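Local coordinates for protein trehalose-6-phosphate phosphatase (Candida albicans, PDB 5DXF) that belongs through its N-terminal domain to glycosyltransferase family 20, whose members have the GT-B fold of two Rossmann-like domains, at residues E319-L324 with L421-D426; N35-L40 with S66-S71. One frame throughout, in Å; residues are numbered along the deposited sequence.

In the fold
Contact 1 and contact 2 represent the two Rossmann-like halves of a GT-B fold. Contact 2 lies in the first half, between strand 34-37 of the large mixed sheet and helix 66-76. Contact 1 lies in the second, where helices 317-327 and 415-424 pack beside strand 332-339. Their centres are 29 Å apart and their nearest atoms about 10 Å, so they do not touch; both segments of contact 2 come earlier in the sequence than those of contact 1. The centre of contact 2 lies about 10 Å, and that of contact 1 about 24 Å, from the centre of the chain. In GT-B proteins the active site generally lies in the cleft between the halves, whereas each contact packs elements within its own half.

Contact 1 (E319-L324 with L421-D426); sequences EKVQAL and LLRVAD
Arg423 lays its guanidinium over Val321 and is gripped at both terminal nitrogens: NH1 hydrogen-bonds to Ala310 O and NH2 forms a salt bridge with Glu318 OE2. Beneath this polar head, Val321 CG2 lies 4.0 Å from Arg423 CZ, against one face of the planar group and displaced toward its rim. The arginine chain bends at chi3 (60°). Its side chain runs nearly perpendicular to the valine, and the same methyl also meets the aliphatic root of the chain, with Val321 CG2 4.0 Å from Arg423 CB. Arginine suits this place because a greasy stem and a flat, charged end can serve different neighbours.

The other branch of Val321 faces the apolar seam. With chi1 at 170°, CG1 stands anti to the backbone N, and it comes within 3.6 Å of Val424 CG2 as the two valines lie alongside, pointing opposite ways. Their CA atoms are 5.9 Å apart, a closeness that short, beta-branched residues allow. Next along the seam, Leu324 CD1 reaches Val424 CG2 at 3.8 Å, while the same leucine methyl lies 4.4 Å from Leu421 CD2. Val321 and Leu324 also touch Ala420 of helix 415-424, and Val424 rests on Leu333 of strand 332-339.

No hydrogen bond joins the two segments directly. Helices 317-327 and 415-424 therefore meet through branched aliphatic packing, with salt bridges Arg423-Glu318 and Lys320-Glu416 linking them around it. The Glu318 carboxylate and the Ala310 carbonyl would be expected to compensate the arginine's charge and fix the orientation of its guanidinium, leaving the stem to pack on Val321.

Contact 2 (N35-L40 with S66-S71); sequences NVMTSL and SALYSS
Met37 and Leu68 meet end to end, the thioether methyl against the branched end of the leucine. Met37 CE lies 3.4 Å from Leu68 CG, and Met37 CG is 3.8 Å from Leu68 CD2. The leucine presents this end because its CG stands anti to the backbone N (chi1 -177°). Methionine suits the meeting since its unbranched, flexible chain can span the gap between sheet and helix, where the Met37 and Leu68 CA atoms are 9.4 Å apart.

The sulfur serves a second neighbour. Met37 SD is 4.1 Å from Tyr69 CE1 in a Met-aromatic contact. Its approach is oblique, 72° off the ring normal. The far end of the tyrosine extends toward the chain beyond the strand: Tyr69 OH is 3.9 Å from Ser39 OG and likewise 3.9 Å from Leu40 O, a polar neighbourhood without a direct hydrogen bond. The Tyr69 side chain also touches Pro41.

Behind this first shell, Met37 is held by backbone bonding to Ile86 of strand 84-88, while its carbonyl oxygen accepts a hydrogen bond from Tyr187 OH. On the helix side, Leu68 also touches His204 and His229, and His204 NE2 is hydrogen-bonded to Asn35 OD1. Strand 34-37, helix 66-76 and the parallel strand 84-88 form a beta-alpha-beta crossover of the Rossmann-like domain. The helix is thus seated on its sheet by buried dispersion contacts and a polarisable sulfur, with the tyrosine carrying the apolar layer into more polar surroundings.

Contact 1 (E319-L324 with L421-D426)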
ATOM      1  N   GLU A 319     -14.534 -14.769 -19.326  1.00 66.52           N
ATOM      2  CA  GLU A 319     -15.127 -14.149 -20.501  1.00 64.49           C
ATOM      3  C   GLU A 319     -14.427 -12.858 -20.818  1.00 62.45           C
ATOM      4  O   GLU A 319     -14.139 -12.560 -21.968  1.00 59.48           O
ATOM      5  CB  GLU A 319     -16.606 -13.849 -20.296  1.00 20.00           C
ATOM      6  CG  GLU A 319     -17.234 -14.474 -19.072  1.00 20.00           C
ATOM      7  CD  GLU A 319     -18.712 -14.172 -18.970  1.00 20.00           C
ATOM      8  OE1 GLU A 319     -19.387 -14.790 -18.116  1.00 20.00           O
ATOM      9  OE2 GLU A 319     -19.198 -13.319 -19.743  1.00 20.00           O
ATOM     10  N   LYS A 320     -14.150 -12.082 -19.783  1.00 67.52           N
ATOM     11  CA  LYS A 320     -13.456 -10.822 -19.961  1.00 61.95           C
ATOM     12  C   LYS A 320     -12.056 -11.017 -20.507  1.00 55.17           C
ATOM     13  O   LYS A 320     -11.636 -10.308 -21.400  1.00 54.14           O
ATOM     14  CB  LYS A 320     -13.416 -10.073 -18.644  1.00 20.00           C
ATOM     15  CG  LYS A 320     -14.719 -10.143 -17.881  1.00 20.00           C
ATOM     16  CD  LYS A 320     -14.675  -9.278 -16.641  1.00 20.00           C
ATOM     17  CE  LYS A 320     -15.927  -8.446 -16.516  1.00 20.00           C
ATOM     18  NZ  LYS A 320     -16.568  -8.650 -15.195  1.00 20.00           N
ATOM     19  N   VAL A 321     -11.352 -12.008 -19.987  1.00 52.43           N
ATOM     20  CA  VAL A 321     -10.000 -12.316 -20.436  1.00 54.66           C
ATOM     21  C   VAL A 321      -9.986 -12.699 -21.910  1.00 57.75           C
ATOM     22  O   VAL A 321      -9.136 -12.235 -22.671  1.00 54.58           O
ATOM     23  CB  VAL A 321      -9.370 -13.455 -19.608  1.00 59.77           C
ATOM     24  CG1 VAL A 321      -8.064 -13.915 -20.239  1.00 62.19           C
ATOM     25  CG2 VAL A 321      -9.147 -13.011 -18.167  1.00 52.68           C
ATOM     26  N   GLN A 322     -10.934 -13.538 -22.314  1.00 61.28           N
ATOM     27  CA  GLN A 322     -10.998 -13.976 -23.704  1.00 56.77           C
ATOM     28  C   GLN A 322     -11.455 -12.841 -24.616  1.00 60.87           C
ATOM     29  O   GLN A 322     -11.060 -12.765 -25.783  1.00 52.75           O
ATOM     30  CB  GLN A 322     -11.930 -15.181 -23.846  1.00 66.30           C
ATOM     31  CG  GLN A 322     -11.357 -16.293 -24.708  1.00 59.45           C
ATOM     32  CD  GLN A 322     -10.030 -16.809 -24.184  1.00 71.30           C
ATOM     33  OE1 GLN A 322      -9.022 -16.803 -24.893  1.00 79.33           O
ATOM     34  NE2 GLN A 322     -10.022 -17.260 -22.934  1.00 74.97           N
ATOM     35  N   ALA A 323     -12.281 -11.955 -24.071  1.00 57.35           N
ATOM     36  CA  ALA A 323     -12.775 -10.803 -24.817  1.00 51.93           C
ATOM     37  C   ALA A 323     -11.655  -9.800 -25.073  1.00 58.50           C
ATOM     38  O   ALA A 323     -11.528  -9.264 -26.170  1.00 57.13           O
ATOM     39  CB  ALA A 323     -13.920 -10.137 -24.073  1.00 44.48           C
ATOM     40  N   LEU A 324     -10.854  -9.551 -24.042  1.00 52.90           N
ATOM     41  CA  LEU A 324      -9.682  -8.690 -24.143  1.00 54.55           C
ATOM     42  C   LEU A 324      -8.652  -9.306 -25.081  1.00 53.86           C
ATOM     43  O   LEU A 324      -8.009  -8.604 -25.861  1.00 52.39           O
ATOM     44  CB  LEU A 324      -9.074  -8.456 -22.758  1.00 53.17           C
ATOM     45  CG  LEU A 324      -9.872  -7.567 -21.803  1.00 46.28           C
ATOM     46  CD1 LEU A 324      -9.389  -7.751 -20.373  1.00 48.37           C
ATOM     47  CD2 LEU A 324      -9.761  -6.109 -22.220  1.00 40.49           C
ATOM     48  N   LEU A 421      -7.566  -7.893 -16.669  1.00 46.68           N
ATOM     49  CA  LEU A 421      -6.442  -7.086 -17.144  1.00 49.59           C
ATOM     50  C   LEU A 421      -5.078  -7.673 -16.762  1.00 38.09           C
ATOM     51  O   LEU A 421      -4.176  -7.757 -17.600  1.00 39.72           O
ATOM     52  CB  LEU A 421      -6.565  -5.649 -16.619  1.00 44.13           C
ATOM     53  CG  LEU A 421      -7.596  -4.748 -17.312  1.00 43.38           C
ATOM     54  CD1 LEU A 421      -7.849  -3.482 -16.506  1.00 39.39           C
ATOM     55  CD2 LEU A 421      -7.143  -4.406 -18.723  1.00 35.58           C
ATOM     56  N   LEU A 422      -4.931  -8.089 -15.509  1.00 40.10           N
ATOM     57  CA  LEU A 422      -3.677  -8.694 -15.073  1.00 41.40           C
ATOM     58  C   LEU A 422      -3.406 -10.017 -15.789  1.00 52.23           C
ATOM     59  O   LEU A 422      -2.275 -10.284 -16.194  1.00 48.37           O
ATOM     60  CB  LEU A 422      -3.675  -8.910 -13.559  1.00 35.44           C
ATOM     61  CG  LEU A 422      -3.650  -7.637 -12.711  1.00 54.09           C
ATOM     62  CD1 LEU A 422      -3.559  -7.976 -11.231  1.00 46.85           C
ATOM     63  CD2 LEU A 422      -2.502  -6.727 -13.128  1.00 42.18           C
ATOM     64  N   ARG A 423      -4.439 -10.839 -15.955  1.00 53.12           N
ATOM     65  CA  ARG A 423      -4.275 -12.131 -16.619  1.00 53.25           C
ATOM     66  C   ARG A 423      -3.931 -12.008 -18.109  1.00 50.90           C
ATOM     67  O   ARG A 423      -3.078 -12.743 -18.605  1.00 60.33           O
ATOM     68  CB  ARG A 423      -5.535 -12.985 -16.443  1.00 54.09           C
ATOM     69  CG  ARG A 423      -5.555 -13.812 -15.163  1.00 56.02           C
ATOM     70  CD  ARG A 423      -6.747 -14.754 -15.129  1.00 58.79           C
ATOM     71  NE  ARG A 423      -6.725 -15.695 -16.244  1.00 75.91           N
ATOM     72  CZ  ARG A 423      -7.748 -16.464 -16.602  1.00 58.85           C
ATOM     73  NH1 ARG A 423      -8.892 -16.406 -15.931  1.00 59.79           N
ATOM     74  NH2 ARG A 423      -7.631 -17.287 -17.634  1.00 55.80           N
ATOM     75  N   VAL A 424      -4.576 -11.088 -18.824  1.00 47.25           N
ATOM     76  CA  VAL A 424      -4.316 -10.940 -20.258  1.00 51.00           C
ATOM     77  C   VAL A 424      -2.955 -10.284 -20.503  1.00 49.98           C
ATOM     78  O   VAL A 424      -2.422 -10.327 -21.612  1.00 37.44           O
ATOM     79  CB  VAL A 424      -5.414 -10.098 -20.967  1.00 62.32           C
ATOM     80  CG1 VAL A 424      -5.320 -10.232 -22.492  1.00 71.11           C
ATOM     81  CG2 VAL A 424      -6.804 -10.506 -20.496  1.00 63.28           C
ATOM     82  N   ALA A 425      -2.388  -9.686 -19.461  1.00 41.35           N
ATOM     83  CA  ALA A 425      -1.134  -8.949 -19.595  1.00 47.09           C
ATOM     84  C   ALA A 425       0.026  -9.815 -20.089  1.00 56.99           C
ATOM     85  O   ALA A 425       0.249 -10.921 -19.592  1.00 55.39           O
ATOM     86  CB  ALA A 425      -0.769  -8.309 -18.274  1.00 47.02           C
ATOM     87  N   ASP A 426       0.745  -9.318 -21.084  1.00 53.27           N
ATOM     88  CA  ASP A 426       1.968  -9.940 -21.530  1.00 52.07           C
ATOM     89  C   ASP A 426       3.159  -9.359 -20.774  1.00 56.54           C
ATOM     90  O   ASP A 426       4.255  -9.886 -20.820  1.00 51.63           O
ATOM     91  CB  ASP A 426       2.141  -9.750 -23.036  1.00 58.63           C
ATOM     92  CG  ASP A 426       1.012 -10.378 -23.842  1.00 69.53           C
ATOM     93  OD1 ASP A 426       0.924 -11.624 -23.901  1.00 60.68           O
ATOM     94  OD2 ASP A 426       0.215  -9.621 -24.423  1.00 57.72           O
TER

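Contact 2 (N35-L40 with S66-S71)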
ATOM      1  N   ASN A  35      -7.793  -3.985  15.819  1.00 87.54           N
ATOM      2  CA  ASN A  35      -7.067  -3.492  14.669  1.00 76.85           C
ATOM      3  C   ASN A  35      -7.469  -2.071  14.500  1.00 82.49           C
ATOM      4  O   ASN A  35      -8.648  -1.772  14.474  1.00 88.57           O
ATOM      5  CB  ASN A  35      -7.451  -4.262  13.422  1.00 82.45           C
ATOM      6  CG  ASN A  35      -6.252  -4.709  12.632  1.00 79.53           C
ATOM      7  OD1 ASN A  35      -5.137  -4.694  13.127  1.00 80.82           O
ATOM      8  ND2 ASN A  35      -6.477  -5.117  11.400  1.00 74.20           N
ATOM      9  N   VAL A  36      -6.489  -1.189  14.414  1.00 80.33           N
ATOM     10  CA  VAL A  36      -6.762   0.234  14.372  1.00 80.15           C
ATOM     11  C   VAL A  36      -6.265   0.822  13.067  1.00 76.15           C
ATOM     12  O   VAL A  36      -5.147   0.574  12.661  1.00 77.25           O
ATOM     13  CB  VAL A  36      -6.126   0.975  15.557  1.00 86.76           C
ATOM     14  CG1 VAL A  36      -6.928   2.223  15.870  1.00 94.13           C
ATOM     15  CG2 VAL A  36      -6.044   0.081  16.783  1.00 78.80           C
ATOM     16  N   MET A  37      -7.112   1.604  12.417  1.00 75.76           N
ATOM     17  CA  MET A  37      -6.862   2.045  11.059  1.00 73.62           C
ATOM     18  C   MET A  37      -7.165   3.515  10.823  1.00 77.18           C
ATOM     19  O   MET A  37      -7.867   4.142  11.605  1.00 79.82           O
ATOM     20  CB  MET A  37      -7.697   1.211  10.102  1.00 20.00           C
ATOM     21  CG  MET A  37      -6.900   0.236   9.272  1.00 20.00           C
ATOM     22  SD  MET A  37      -7.963  -1.065   8.663  1.00 20.00           S
ATOM     23  CE  MET A  37      -6.936  -2.483   8.996  1.00 20.00           C
ATOM     24  N   THR A  38      -6.621   4.061   9.743  1.00 72.62           N
ATOM     25  CA  THR A  38      -6.940   5.426   9.349  1.00 80.69           C
ATOM     26  C   THR A  38      -8.410   5.564   9.012  1.00 76.05           C
ATOM     27  O   THR A  38      -9.056   6.513   9.415  1.00 78.98           O
ATOM     28  CB  THR A  38      -6.148   5.853   8.102  1.00 74.09           C
ATOM     29  OG1 THR A  38      -4.747   5.809   8.371  1.00 73.28           O
ATOM     30  CG2 THR A  38      -6.520   7.251   7.695  1.00 66.99           C
ATOM     31  N   SER A  39      -8.936   4.639   8.238  1.00 76.81           N
ATOM     32  CA  SER A  39     -10.314   4.764   7.825  1.00 84.41           C
ATOM     33  C   SER A  39     -10.983   3.417   7.744  1.00 90.52           C
ATOM     34  O   SER A  39     -10.327   2.405   7.534  1.00 85.59           O
ATOM     35  CB  SER A  39     -10.395   5.476   6.478  1.00 85.88           C
ATOM     36  OG  SER A  39     -10.144   4.580   5.417  1.00 89.53           O
ATOM     37  N   LEU A  40     -12.300   3.420   7.895  1.00 89.21           N
ATOM     38  CA  LEU A  40     -13.093   2.209   7.780  1.00 89.04           C
ATOM     39  C   LEU A  40     -13.084   1.680   6.355  1.00 79.86           C
ATOM     40  O   LEU A  40     -12.980   2.441   5.408  1.00 78.81           O
ATOM     41  CB  LEU A  40     -14.522   2.462   8.256  1.00 88.52           C
ATOM     42  CG  LEU A  40     -14.809   2.167   9.730  1.00 86.63           C
ATOM     43  CD1 LEU A  40     -13.943   3.026  10.624  1.00 82.36           C
ATOM     44  CD2 LEU A  40     -16.271   2.389  10.053  1.00 89.67           C
ATOM     45  N   SER A  66      -5.992  -3.001   0.374  1.00 69.80           N
ATOM     46  CA  SER A  66      -6.454  -4.355   0.144  1.00 65.94           C
ATOM     47  C   SER A  66      -5.662  -5.439   0.859  1.00 62.33           C
ATOM     48  O   SER A  66      -6.241  -6.370   1.386  1.00 65.42           O
ATOM     49  CB  SER A  66      -6.473  -4.639  -1.354  1.00 55.69           C
ATOM     50  OG  SER A  66      -5.171  -4.606  -1.889  1.00 61.49           O
ATOM     51  N   ALA A  67      -4.345  -5.331   0.871  1.00 56.92           N
ATOM     52  CA  ALA A  67      -3.549  -6.287   1.607  1.00 52.20           C
ATOM     53  C   ALA A  67      -3.903  -6.140   3.069  1.00 55.73           C
ATOM     54  O   ALA A  67      -4.106  -7.110   3.768  1.00 58.35           O
ATOM     55  CB  ALA A  67      -2.079  -6.027   1.383  1.00 43.38           C
ATOM     56  N   LEU A  68      -4.014  -4.896   3.506  1.00 58.05           N
ATOM     57  CA  LEU A  68      -4.434  -4.544   4.860  1.00 56.35           C
ATOM     58  C   LEU A  68      -5.852  -5.004   5.158  1.00 59.68           C
ATOM     59  O   LEU A  68      -6.113  -5.603   6.205  1.00 65.84           O
ATOM     60  CB  LEU A  68      -4.338  -3.031   5.082  1.00 65.10           C
ATOM     61  CG  LEU A  68      -4.682  -2.535   6.484  1.00 71.12           C
ATOM     62  CD1 LEU A  68      -3.746  -3.147   7.533  1.00 74.51           C
ATOM     63  CD2 LEU A  68      -4.654  -1.005   6.524  1.00 74.62           C
ATOM     64  N   TYR A  69      -6.761  -4.714   4.246  1.00 66.16           N
ATOM     65  CA  TYR A  69      -8.145  -5.090   4.417  1.00 64.32           C
ATOM     66  C   TYR A  69      -8.270  -6.600   4.475  1.00 62.70           C
ATOM     67  O   TYR A  69      -9.039  -7.140   5.244  1.00 54.57           O
ATOM     68  CB  TYR A  69      -8.984  -4.503   3.294  1.00 64.50           C
ATOM     69  CG  TYR A  69      -9.176  -3.016   3.433  1.00 80.94           C
ATOM     70  CD1 TYR A  69      -9.282  -2.432   4.677  1.00 68.95           C
ATOM     71  CD2 TYR A  69      -9.239  -2.191   2.321  1.00 78.50           C
ATOM     72  CE1 TYR A  69      -9.455  -1.074   4.809  1.00 80.29           C
ATOM     73  CE2 TYR A  69      -9.411  -0.832   2.449  1.00 72.71           C
ATOM     74  CZ  TYR A  69      -9.519  -0.281   3.697  1.00 83.84           C
ATOM     75  OH  TYR A  69      -9.689   1.071   3.840  1.00 74.73           O
ATOM     76  N   SER A  70      -7.483  -7.279   3.663  1.00 64.85           N
ATOM     77  CA  SER A  70      -7.487  -8.720   3.660  1.00 62.63           C
ATOM     78  C   SER A  70      -7.072  -9.211   5.029  1.00 71.54           C
ATOM     79  O   SER A  70      -7.641 -10.164   5.541  1.00 81.24           O
ATOM     80  CB  SER A  70      -6.529  -9.255   2.609  1.00 55.06           C
ATOM     81  OG  SER A  70      -6.768  -8.661   1.357  1.00 67.39           O
ATOM     82  N   SER A  71      -6.081  -8.572   5.629  1.00 64.41           N
ATOM     83  CA  SER A  71      -5.672  -8.968   6.958  1.00 65.82           C
ATOM     84  C   SER A  71      -6.811  -8.743   7.943  1.00 76.27           C
ATOM     85  O   SER A  71      -7.133  -9.607   8.743  1.00 80.17           O
ATOM     86  CB  SER A  71      -4.432  -8.189   7.384  1.00 64.23           C
ATOM     87  OG  SER A  71      -4.316  -8.139   8.791  1.00 71.29           O
TER